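Local coordinates for solute-binding protein Csal_2479 (Chromohalobacter salexigens, PDB 4P1L) that binds D-glucuronate and probably delivers it to the permease of a tripartite ATP-independent periplasmic (TRAP) transport system, at residues A[28-33]-A[84-89]; A[39-44]-A[263-268]; A[101-106]-A[169-174]; A[141-146]-A[232-237]. All coordinates share one frame; numbering follows the deposited sequence.

Interaction 1 of 4, residues A[28-33]-A[84-89]; sequences GWNIHP and FANFNM. With BDP (beta-D-glucopyranuronic acid), chain C.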
# COMPACT_ATOMS: atom_id res chain seq x y z
N GLY A 28 10.37 5.27 14.20
CA GLY A 28 9.78 4.88 12.94
C GLY A 28 8.43 4.24 13.13
O GLY A 28 8.10 3.72 14.21
N TRP A 29 7.66 4.25 12.05
CA TRP A 29 6.25 3.88 12.10
C TRP A 29 5.96 2.73 11.14
O TRP A 29 6.41 2.72 9.99
CB TRP A 29 5.41 5.10 11.69
CG TRP A 29 3.90 4.93 11.75
CD1 TRP A 29 3.09 5.24 12.80
CD2 TRP A 29 3.05 4.44 10.72
NE1 TRP A 29 1.78 4.96 12.50
CE2 TRP A 29 1.73 4.46 11.23
CE3 TRP A 29 3.27 3.96 9.42
CZ2 TRP A 29 0.64 4.03 10.48
CZ3 TRP A 29 2.16 3.53 8.68
CH2 TRP A 29 0.87 3.59 9.21
N ASN A 30 5.20 1.76 11.63
CA ASN A 30 4.65 0.68 10.82
C ASN A 30 3.25 0.40 11.32
O ASN A 30 3.03 0.34 12.52
CB ASN A 30 5.55 -0.55 10.97
CG ASN A 30 5.05 -1.75 10.25
OD1 ASN A 30 4.36 -1.65 9.22
ND2 ASN A 30 5.47 -2.91 10.74
N ILE A 31 2.28 0.25 10.40
CA ILE A 31 0.92 -0.06 10.80
C ILE A 31 0.74 -1.55 11.17
O ILE A 31 -0.19 -1.90 11.93
CB ILE A 31 -0.10 0.35 9.67
CG1 ILE A 31 -1.54 0.28 10.17
CG2 ILE A 31 0.04 -0.54 8.41
CD1 ILE A 31 -2.53 1.10 9.31
N HIS A 32 1.60 -2.41 10.62
CA HIS A 32 1.43 -3.87 10.73
C HIS A 32 2.10 -4.42 12.00
O HIS A 32 2.87 -3.71 12.66
CB HIS A 32 2.03 -4.58 9.50
CG HIS A 32 1.37 -4.19 8.20
ND1 HIS A 32 0.15 -4.68 7.82
CD2 HIS A 32 1.78 -3.36 7.21
CE1 HIS A 32 -0.19 -4.16 6.64
NE2 HIS A 32 0.79 -3.36 6.25
N PRO A 33 1.80 -5.68 12.34
CA PRO A 33 2.53 -6.31 13.46
C PRO A 33 4.02 -6.47 13.13
O PRO A 33 4.39 -6.50 11.95
CB PRO A 33 1.86 -7.67 13.59
CG PRO A 33 0.52 -7.53 12.91
CD PRO A 33 0.72 -6.54 11.81
N PHE A 84 11.16 8.19 10.54
CA PHE A 84 11.03 7.35 9.36
C PHE A 84 9.75 6.51 9.40
O PHE A 84 9.08 6.43 10.43
CB PHE A 84 12.29 6.48 9.18
CG PHE A 84 12.45 5.36 10.21
CD1 PHE A 84 12.91 5.63 11.49
CD2 PHE A 84 12.19 4.04 9.87
CE1 PHE A 84 13.08 4.62 12.42
CE2 PHE A 84 12.37 3.03 10.79
CZ PHE A 84 12.81 3.31 12.08
N ALA A 85 9.39 5.90 8.28
CA ALA A 85 8.16 5.16 8.22
C ALA A 85 8.06 4.35 6.92
O ALA A 85 8.71 4.65 5.92
CB ALA A 85 7.00 6.10 8.34
N ASN A 86 7.22 3.33 7.00
CA ASN A 86 6.73 2.56 5.86
C ASN A 86 5.30 3.01 5.63
O ASN A 86 4.41 2.75 6.44
CB ASN A 86 6.86 1.06 6.21
CG ASN A 86 6.05 0.13 5.33
OD1 ASN A 86 5.59 -0.90 5.81
ND2 ASN A 86 5.86 0.48 4.05
N PHE A 87 5.08 3.76 4.54
CA PHE A 87 3.75 4.18 4.18
C PHE A 87 3.29 3.49 2.90
O PHE A 87 4.05 3.40 1.94
CB PHE A 87 3.69 5.68 3.93
CG PHE A 87 3.96 6.52 5.14
CD1 PHE A 87 3.30 6.27 6.34
CD2 PHE A 87 4.86 7.56 5.09
CE1 PHE A 87 3.54 7.03 7.45
CE2 PHE A 87 5.10 8.35 6.21
CZ PHE A 87 4.42 8.07 7.40
N ASN A 88 2.03 3.06 2.90
CA ASN A 88 1.34 2.73 1.66
C ASN A 88 1.07 4.01 0.85
O ASN A 88 0.71 5.07 1.40
CB ASN A 88 0.05 1.99 1.98
CG ASN A 88 -0.63 1.42 0.74
OD1 ASN A 88 -1.38 2.12 0.06
ND2 ASN A 88 -0.38 0.15 0.45
N MSE A 89 1.27 3.92 -0.47
CA MSE A 89 1.11 5.09 -1.33
C MSE A 89 -0.33 5.51 -1.56
O MSE A 89 -0.58 6.63 -2.03
CB MSE A 89 1.79 4.88 -2.68
CG MSE A 89 3.30 4.82 -2.61
SE MSE A 89 4.15 6.51 -1.98
CE MSE A 89 4.40 7.33 -3.74
C1 BDP C . -2.35 -2.75 3.61
C2 BDP C . -1.25 -1.71 3.66
C3 BDP C . -1.39 -0.90 4.89
C4 BDP C . -2.74 -0.26 4.85
C5 BDP C . -3.86 -1.32 4.74
C6 BDP C . -5.26 -0.72 4.65
O2 BDP C . -0.02 -2.43 3.69
O3 BDP C . -0.36 0.21 4.80
O4 BDP C . -2.95 0.55 6.02
O5 BDP C . -3.64 -2.11 3.61
O6A BDP C . -6.11 -1.35 3.94
O1 BDP C . -2.25 -3.48 2.44
O6B BDP C . -5.54 0.30 5.32
O HOH W 1 3.31 0.44 7.59
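Two neighbouring parallel strands of the five-stranded sheet, 26-29 and 84-88, pair here through Gly28 with Phe84 and Trp29 with Ala85. Asn86 N donates an almost straight bond to Trp29 O (3.2 Å), whereas the bond from Trp29 N to Phe84 O is weak. The Phe84 ring folds back over Gly28, whose CA sits above the ring centre, 3.4 Å from the centroid. This follows from chi1 of 70°, which places CG between the backbone N and the carbonyl carbon. On the sheet face that carries Trp29 and Ala85, the two CB atoms touch at 3.8 Å. The indole brings its CZ3 edge to Asn86 O (3.3 Å), and its CE3 meets Phe87 CE1 (3.7 Å) with the ring planes 41° apart; Trp29 NE1 bonds to Gly68 O. Past the C-terminal ends of these strands lies the ligand cleft between the two domains of the periplasmic binding-protein fold. There His32 N donates to Asn30 OD1 from above the plane of the Asn30 carbonyl, an Asx turn; Asn30 ND2 bonds to His63 ND1, and a water bridges Ile31 N and Asn86 O. His32, stacked on Tyr36, donates a hydrogen bond from NE2 to glucuronate O2 (2.8 Å) near the plane of the imidazole.

Interaction 2 of 4, residues A[39-44]-A[263-268]; sequences GKALES and KEQRAL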
# COMPACT_ATOMS: atom_id res chain seq x y z
N GLY A 39 7.21 -5.57 8.73
CA GLY A 39 7.73 -5.37 10.08
C GLY A 39 9.16 -5.91 10.20
O GLY A 39 10.06 -5.25 10.69
N LYS A 40 9.35 -7.13 9.71
CA LYS A 40 10.65 -7.75 9.71
C LYS A 40 11.68 -6.90 8.96
O LYS A 40 12.79 -6.70 9.45
CB LYS A 40 10.56 -9.14 9.11
CG LYS A 40 9.72 -10.14 9.92
CD LYS A 40 9.59 -11.46 9.17
CE LYS A 40 8.93 -12.55 9.99
NZ LYS A 40 8.56 -13.71 9.15
N ALA A 41 11.31 -6.40 7.77
CA ALA A 41 12.22 -5.65 6.92
C ALA A 41 12.63 -4.35 7.60
O ALA A 41 13.78 -3.91 7.49
CB ALA A 41 11.56 -5.35 5.56
N LEU A 42 11.70 -3.75 8.31
CA LEU A 42 11.97 -2.50 9.03
C LEU A 42 12.92 -2.72 10.19
O LEU A 42 13.74 -1.86 10.49
CB LEU A 42 10.68 -1.89 9.57
CG LEU A 42 9.78 -1.27 8.49
CD1 LEU A 42 8.40 -0.89 9.04
CD2 LEU A 42 10.45 -0.03 7.82
N GLU A 43 12.80 -3.85 10.88
CA GLU A 43 13.71 -4.15 12.00
C GLU A 43 15.10 -4.40 11.43
O GLU A 43 16.10 -3.99 12.03
CB GLU A 43 13.23 -5.36 12.81
CG GLU A 43 11.98 -5.12 13.63
CD GLU A 43 12.17 -4.18 14.81
OE1 GLU A 43 13.33 -3.73 15.04
OE2 GLU A 43 11.16 -3.89 15.50
N SER A 44 15.18 -5.04 10.27
CA SER A 44 16.47 -5.25 9.60
C SER A 44 17.09 -3.91 9.25
O SER A 44 18.27 -3.69 9.48
CB SER A 44 16.30 -6.08 8.34
OG SER A 44 15.91 -7.40 8.66
N LYS A 263 14.91 -5.19 -0.58
CA LYS A 263 15.18 -6.46 -1.23
C LYS A 263 14.69 -7.62 -0.34
O LYS A 263 14.08 -8.60 -0.81
CB LYS A 263 16.67 -6.59 -1.54
CG LYS A 263 17.03 -7.82 -2.35
CD LYS A 263 18.43 -7.70 -2.99
CE LYS A 263 18.98 -9.04 -3.46
NZ LYS A 263 19.61 -9.83 -2.34
N GLU A 264 14.92 -7.48 0.96
CA GLU A 264 14.52 -8.49 1.93
C GLU A 264 12.99 -8.53 2.01
O GLU A 264 12.39 -9.60 1.97
CB GLU A 264 15.09 -8.19 3.33
CG GLU A 264 14.63 -9.21 4.36
CD GLU A 264 15.03 -8.90 5.79
OE1 GLU A 264 15.61 -7.83 6.05
OE2 GLU A 264 14.78 -9.74 6.67
N GLN A 265 12.38 -7.35 2.14
CA GLN A 265 10.93 -7.26 2.23
C GLN A 265 10.25 -7.95 1.05
O GLN A 265 9.23 -8.61 1.22
CB GLN A 265 10.49 -5.81 2.29
CG GLN A 265 9.00 -5.67 2.59
CD GLN A 265 8.11 -5.62 1.36
OE1 GLN A 265 8.56 -5.41 0.24
NE2 GLN A 265 6.84 -5.80 1.58
N ARG A 266 10.78 -7.77 -0.16
CA ARG A 266 10.12 -8.36 -1.34
C ARG A 266 10.22 -9.90 -1.34
O ARG A 266 9.28 -10.59 -1.74
CB ARG A 266 10.68 -7.77 -2.62
CG ARG A 266 10.44 -6.26 -2.72
CD ARG A 266 11.09 -5.72 -3.97
NE ARG A 266 11.10 -4.26 -4.00
CZ ARG A 266 11.55 -3.56 -5.03
NH1 ARG A 266 11.97 -4.16 -6.13
NH2 ARG A 266 11.52 -2.24 -4.97
N ALA A 267 11.34 -10.42 -0.86
CA ALA A 267 11.51 -11.86 -0.72
C ALA A 267 10.56 -12.42 0.36
O ALA A 267 9.90 -13.44 0.14
CB ALA A 267 12.98 -12.21 -0.39
N LEU A 268 10.53 -11.76 1.53
CA LEU A 268 9.64 -12.15 2.63
C LEU A 268 8.18 -12.06 2.18
O LEU A 268 7.33 -12.88 2.58
CB LEU A 268 9.83 -11.23 3.83
CG LEU A 268 11.17 -11.34 4.54
CD1 LEU A 268 11.27 -10.27 5.66
CD2 LEU A 268 11.35 -12.75 5.10
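Ala41 of helix 37-52 presses its methyl group against Gln265 of the long helix 248-282, and this is the tight centre of a nearly antiparallel helix pair. The axes of the two short segments approach to 8.7 Å at an angle of 157°, a close spacing allowed by the small side chain: Ala41 CB lies 3.5 Å from Gln265 CB. The Gln265 chain bends at chi2 (-90°), which leads its amide away from helix 37-52; OE1 accepts from Gly142 N and NE2 donates to Asn38 OD1. Phe141 of strand 135-141 touches both Ala41 and Gln265, so this buried side of the helix pair rests on the five-stranded sheet of the binding-protein fold. Toward solvent the packing of Lys40 and Leu268 is looser: the extended lysine chain is touched by Leu268 CD1 alone, at CB (3.7 Å) and, less closely, at CD. At the partly exposed margin Ser44 and Glu264, an extended side chain with CG anti to the backbone N, make one short polar bond in which the hydroxyl is the donor. Ser44 OG reaches Glu264 OE1 at 2.7 Å on the syn lone pair, the side facing the other carboxylate oxygen.

Interaction 3 of 4, residues A[101-106]-A[169-174]; sequences VLSLPF and MNNDLY. With BDP (beta-D-glucopyranuronic acid), chain C.
The phenol ring of Tyr174 meets Ser103 obliquely at its hydroxyl end, has the amide carbon of Asn171 over one face, 4.3 Å above the plane and displaced toward the rim, and carries the backbone carbon of Met169 in plane at its edge. Ser103 CB is 3.6 Å from Tyr174 CE1, and Ser103 OG forms a short hydrogen bond with Tyr174 OH (2.6 Å) in which either hydroxyl could be the donor. With chi1 of -72° Ser103 OG is anti to the carbonyl carbon, which directs it to the phenol oxygen. Next to this polar pair Leu173 lays CD1 against Ser103 CB at 3.9 Å; its contact with Leu104 is looser. The Asn171 amide is held at both ends. OD1 accepts from Leu173 N (3.0 Å), tilted 27° from the carbonyl plane, and ND2 donates to Asn100 OD1 and Gly90 O. Selenomethionine Met169, bent at chi3, brings SE to 3.5 Å from glucuronate C6, beside the ligand's carboxylate. The arrangement is an asparagine N-cap opening helix 172-181 and packed on the 101-106 loop, with Met169, just before the cap, lining the carboxylate end of the sugar pocket.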
# COMPACT_ATOMS: atom_id res chain seq x y z
N VAL A 101 -1.61 8.79 -8.94
CA VAL A 101 -1.53 7.97 -10.16
C VAL A 101 -1.47 6.49 -9.79
O VAL A 101 -2.04 5.66 -10.49
CB VAL A 101 -0.29 8.36 -11.00
CG1 VAL A 101 -0.06 7.37 -12.13
CG2 VAL A 101 -0.48 9.77 -11.57
N LEU A 102 -0.81 6.17 -8.68
CA LEU A 102 -0.62 4.80 -8.24
C LEU A 102 -1.91 4.17 -7.75
O LEU A 102 -1.99 2.95 -7.61
CB LEU A 102 0.44 4.74 -7.13
CG LEU A 102 1.80 5.26 -7.55
CD1 LEU A 102 2.73 5.33 -6.31
CD2 LEU A 102 2.40 4.44 -8.68
N SER A 103 -2.90 5.00 -7.46
CA SER A 103 -4.21 4.52 -6.99
C SER A 103 -5.21 4.41 -8.12
O SER A 103 -6.37 4.11 -7.88
CB SER A 103 -4.74 5.46 -5.91
OG SER A 103 -4.01 5.28 -4.72
N LEU A 104 -4.77 4.64 -9.35
CA LEU A 104 -5.66 4.35 -10.47
C LEU A 104 -5.81 2.83 -10.58
O LEU A 104 -4.80 2.11 -10.66
CB LEU A 104 -5.15 4.99 -11.76
CG LEU A 104 -5.21 6.53 -11.85
CD1 LEU A 104 -4.34 7.09 -12.99
CD2 LEU A 104 -6.68 7.01 -12.02
N PRO A 105 -7.05 2.32 -10.54
CA PRO A 105 -7.26 0.87 -10.58
C PRO A 105 -6.67 0.23 -11.83
O PRO A 105 -6.80 0.78 -12.94
CB PRO A 105 -8.79 0.72 -10.53
CG PRO A 105 -9.25 1.98 -9.83
CD PRO A 105 -8.32 3.05 -10.34
N PHE A 106 -6.01 -0.90 -11.66
CA PHE A 106 -5.43 -1.65 -12.79
C PHE A 106 -4.31 -0.93 -13.54
O PHE A 106 -3.96 -1.32 -14.65
CB PHE A 106 -6.55 -2.09 -13.77
CG PHE A 106 -7.62 -2.92 -13.13
CD1 PHE A 106 -7.42 -4.28 -12.90
CD2 PHE A 106 -8.83 -2.35 -12.72
CE1 PHE A 106 -8.40 -5.04 -12.31
CE2 PHE A 106 -9.81 -3.12 -12.12
CZ PHE A 106 -9.60 -4.45 -11.91
N MSE A 169 -9.69 2.51 1.89
CA MSE A 169 -8.80 3.46 2.52
C MSE A 169 -9.29 4.86 2.14
O MSE A 169 -10.17 5.01 1.28
CB MSE A 169 -7.37 3.24 2.03
CG MSE A 169 -6.79 1.92 2.50
SE MSE A 169 -4.88 1.72 2.11
CE MSE A 169 -5.01 1.60 0.18
N ASN A 170 -8.70 5.88 2.76
CA ASN A 170 -9.21 7.25 2.58
C ASN A 170 -8.55 7.94 1.39
O ASN A 170 -7.65 8.75 1.54
CB ASN A 170 -9.09 8.10 3.85
CG ASN A 170 -9.96 9.37 3.79
OD1 ASN A 170 -10.99 9.40 3.08
ND2 ASN A 170 -9.55 10.42 4.51
N ASN A 171 -9.01 7.55 0.20
CA ASN A 171 -8.67 8.20 -1.04
C ASN A 171 -9.95 8.15 -1.88
O ASN A 171 -10.54 7.09 -2.08
CB ASN A 171 -7.52 7.47 -1.72
CG ASN A 171 -7.03 8.17 -2.95
OD1 ASN A 171 -7.79 8.76 -3.72
ND2 ASN A 171 -5.72 8.13 -3.15
N ASP A 172 -10.40 9.31 -2.34
CA ASP A 172 -11.67 9.41 -3.06
C ASP A 172 -11.68 8.49 -4.29
O ASP A 172 -12.75 8.03 -4.71
CB ASP A 172 -11.92 10.84 -3.54
CG ASP A 172 -12.24 11.81 -2.41
OD1 ASP A 172 -12.42 11.36 -1.26
OD2 ASP A 172 -12.35 13.02 -2.70
N LEU A 173 -10.52 8.23 -4.87
CA LEU A 173 -10.44 7.36 -6.03
C LEU A 173 -11.02 5.98 -5.75
O LEU A 173 -11.61 5.35 -6.65
CB LEU A 173 -9.00 7.18 -6.54
CG LEU A 173 -8.44 8.34 -7.36
CD1 LEU A 173 -6.97 8.14 -7.70
CD2 LEU A 173 -9.24 8.52 -8.65
N TYR A 174 -10.83 5.50 -4.52
CA TYR A 174 -11.34 4.17 -4.11
C TYR A 174 -12.86 4.14 -4.00
O TYR A 174 -13.48 3.13 -4.25
CB TYR A 174 -10.72 3.70 -2.79
CG TYR A 174 -9.20 3.73 -2.78
CD1 TYR A 174 -8.48 3.50 -3.95
CD2 TYR A 174 -8.50 4.02 -1.62
CE1 TYR A 174 -7.09 3.54 -3.95
CE2 TYR A 174 -7.12 4.07 -1.60
CZ TYR A 174 -6.41 3.84 -2.76
OH TYR A 174 -5.03 3.87 -2.74
C1 BDP C . -2.35 -2.75 3.61
C2 BDP C . -1.25 -1.71 3.66
C3 BDP C . -1.39 -0.90 4.89
C4 BDP C . -2.74 -0.26 4.85
C5 BDP C . -3.86 -1.32 4.74
C6 BDP C . -5.26 -0.72 4.65
O2 BDP C . -0.02 -2.43 3.69
O3 BDP C . -0.36 0.21 4.80
O4 BDP C . -2.95 0.55 6.02
O5 BDP C . -3.64 -2.11 3.61
O6A BDP C . -6.11 -1.35 3.94
O1 BDP C . -2.25 -3.48 2.44
O6B BDP C . -5.54 0.30 5.32

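Interaction 4 of 4, residues A[141-146]-A[232-237]; sequences FGSGAR and LPECLC. With BDP (beta-D-glucopyranuronic acid), chain C.
Arg146 and Leu232 cross beside the glucuronate, and the arginine side chain runs past the leucine to the ligand. From CB, which points toward the 232-237 segment, the chain continues through CG to CD, where Leu232 CD1 touches it at 3.9 Å. A bend at chi3 (67°) then turns the guanidinium toward the sugar. NE forms a salt bridge with Glu206; NH1 donates to the ring oxygen O5 (3.0 Å), and NH2 donates a nearly straight bond to carboxylate oxygen O6A (3.0 Å), which lies near the guanidinium plane. Three different acceptors thus fix the rotation of the group.

At the other end of the contact the segments join as an antiparallel pair, Phe141 with Glu234, bonded in both directions: Phe141 N to Glu234 O (2.7 Å) and Glu234 N to Phe141 O. The Phe141 ring reaches on to Leu236. Between these ends Ser143 OG donates to Leu232 O (2.7 Å), in the carbonyl plane and on a lone pair. Two waters fill in the rest of the pairing: one links Gly144 O and Ser143 OG with Leu232 N, the other Ser143 N with Gly144 O and Leu232 O.

Glu234 leaves the strand extended beyond CG, with Ser143 CB against its carboxylate. OE2 accepts from glucuronate O2 (2.6 Å) and from Asn88 ND2, while OE1 accepts from Asn86 ND2. These two segments therefore meet the sugar with complementary chemistry: a guanidinium for the carboxylate and ring oxygen, which probably favours an anionic ligand, and a carboxylate acceptor for a hydroxyl.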
# COMPACT_ATOMS: atom_id res chain seq x y z
N PHE A 141 8.77 -0.89 -0.96
CA PHE A 141 8.26 -2.20 -0.55
C PHE A 141 7.10 -2.61 -1.47
O PHE A 141 6.38 -1.75 -2.01
CB PHE A 141 7.73 -2.16 0.89
CG PHE A 141 8.78 -2.08 1.98
CD1 PHE A 141 10.12 -2.02 1.70
CD2 PHE A 141 8.39 -2.06 3.32
CE1 PHE A 141 11.07 -1.92 2.73
CE2 PHE A 141 9.33 -1.99 4.34
CZ PHE A 141 10.67 -1.91 4.04
N GLY A 142 6.88 -3.91 -1.62
CA GLY A 142 5.70 -4.42 -2.30
C GLY A 142 4.50 -4.67 -1.39
O GLY A 142 4.66 -4.88 -0.19
N SER A 143 3.30 -4.63 -1.95
CA SER A 143 2.12 -5.04 -1.19
C SER A 143 1.16 -5.87 -2.06
O SER A 143 -0.03 -5.87 -1.84
CB SER A 143 1.41 -3.85 -0.52
OG SER A 143 0.68 -3.03 -1.46
N GLY A 144 1.71 -6.58 -3.05
CA GLY A 144 0.91 -7.48 -3.87
C GLY A 144 -0.22 -6.75 -4.59
O GLY A 144 -0.16 -5.54 -4.87
N ALA A 145 -1.25 -7.52 -4.89
CA ALA A 145 -2.49 -6.99 -5.42
C ALA A 145 -3.62 -7.09 -4.39
O ALA A 145 -3.73 -8.07 -3.64
CB ALA A 145 -2.86 -7.74 -6.68
N ARG A 146 -4.44 -6.05 -4.34
CA ARG A 146 -5.61 -6.03 -3.47
C ARG A 146 -6.86 -6.56 -4.18
O ARG A 146 -7.15 -6.18 -5.32
CB ARG A 146 -5.91 -4.61 -2.97
CG ARG A 146 -4.69 -3.94 -2.28
CD ARG A 146 -4.91 -2.48 -1.99
NE ARG A 146 -5.95 -2.19 -1.00
CZ ARG A 146 -5.73 -1.90 0.28
NH1 ARG A 146 -4.51 -1.88 0.79
NH2 ARG A 146 -6.77 -1.65 1.08
N LEU A 232 -0.40 -1.40 -5.15
CA LEU A 232 0.08 -0.18 -4.54
C LEU A 232 1.53 -0.38 -4.05
O LEU A 232 1.81 -1.27 -3.23
CB LEU A 232 -0.83 0.22 -3.39
CG LEU A 232 -2.18 0.83 -3.85
CD1 LEU A 232 -3.18 0.89 -2.69
CD2 LEU A 232 -1.93 2.23 -4.43
N PRO A 233 2.46 0.46 -4.55
CA PRO A 233 3.76 0.45 -3.90
C PRO A 233 3.66 0.99 -2.48
O PRO A 233 2.69 1.70 -2.17
CB PRO A 233 4.60 1.43 -4.76
CG PRO A 233 3.90 1.50 -6.06
CD PRO A 233 2.42 1.41 -5.67
N GLU A 234 4.64 0.67 -1.63
CA GLU A 234 4.82 1.34 -0.36
C GLU A 234 6.25 1.88 -0.28
O GLU A 234 7.16 1.30 -0.85
CB GLU A 234 4.56 0.38 0.80
CG GLU A 234 3.27 -0.42 0.65
CD GLU A 234 2.70 -0.90 1.99
OE1 GLU A 234 3.46 -0.92 3.00
OE2 GLU A 234 1.49 -1.24 2.01
N CYS A 235 6.45 3.01 0.41
CA CYS A 235 7.78 3.55 0.56
C CYS A 235 8.32 3.23 1.92
O CYS A 235 7.57 3.07 2.88
CB CYS A 235 7.81 5.06 0.34
SG CYS A 235 6.80 6.02 1.50
N LEU A 236 9.64 3.18 1.99
CA LEU A 236 10.40 3.35 3.23
C LEU A 236 10.99 4.74 3.11
O LEU A 236 11.79 5.00 2.21
CB LEU A 236 11.50 2.30 3.37
CG LEU A 236 12.51 2.49 4.48
CD1 LEU A 236 11.86 2.80 5.80
CD2 LEU A 236 13.36 1.25 4.59
N CYS A 237 10.52 5.66 3.94
CA CYS A 237 10.94 7.06 3.83
C CYS A 237 11.40 7.66 5.17
O CYS A 237 11.12 7.12 6.26
CB CYS A 237 9.80 7.91 3.27
SG CYS A 237 8.38 8.12 4.39
C1 BDP C . -2.35 -2.75 3.61
C2 BDP C . -1.25 -1.71 3.66
C3 BDP C . -1.39 -0.90 4.89
C4 BDP C . -2.74 -0.26 4.85
C5 BDP C . -3.86 -1.32 4.74
C6 BDP C . -5.26 -0.72 4.65
O2 BDP C . -0.02 -2.43 3.69
O3 BDP C . -0.36 0.21 4.80
O4 BDP C . -2.95 0.55 6.02
O5 BDP C . -3.64 -2.11 3.61
O6A BDP C . -6.11 -1.35 3.94
O1 BDP C . -2.25 -3.48 2.44
O6B BDP C . -5.54 0.30 5.32
O HOH W 2 -1.41 -3.56 -3.44
O HOH W 3 2.11 -3.83 -4.43

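How the interactions relate
Interactions 1, 3 and 4 all touch the glucuronate; interaction 2 does not, its Gln265 side chain lying about 8 Å from the sugar. Interactions 1 and 4 have centres 10 Å apart and share one sheet, where strands 84-88 and 234-239 are neighbours, probably hydrogen-bonded from Cys237 N to Ala85 O (2.9 Å). Interaction 2 reaches the same sheet through Leu42, whose CD2 is 3.7 Å from Leu236 CD1. Interaction 3 contributes Met169 to the carboxylate side: Met169 CE lies 3.6 Å from Arg146 NH1. Leu232 of interaction 4 packs on Met169 and Tyr174 of interaction 3, with Leu232 CD1 3.5 Å from Tyr174 OH. Interactions 2 and 3 are 25 Å apart between centres and do not touch.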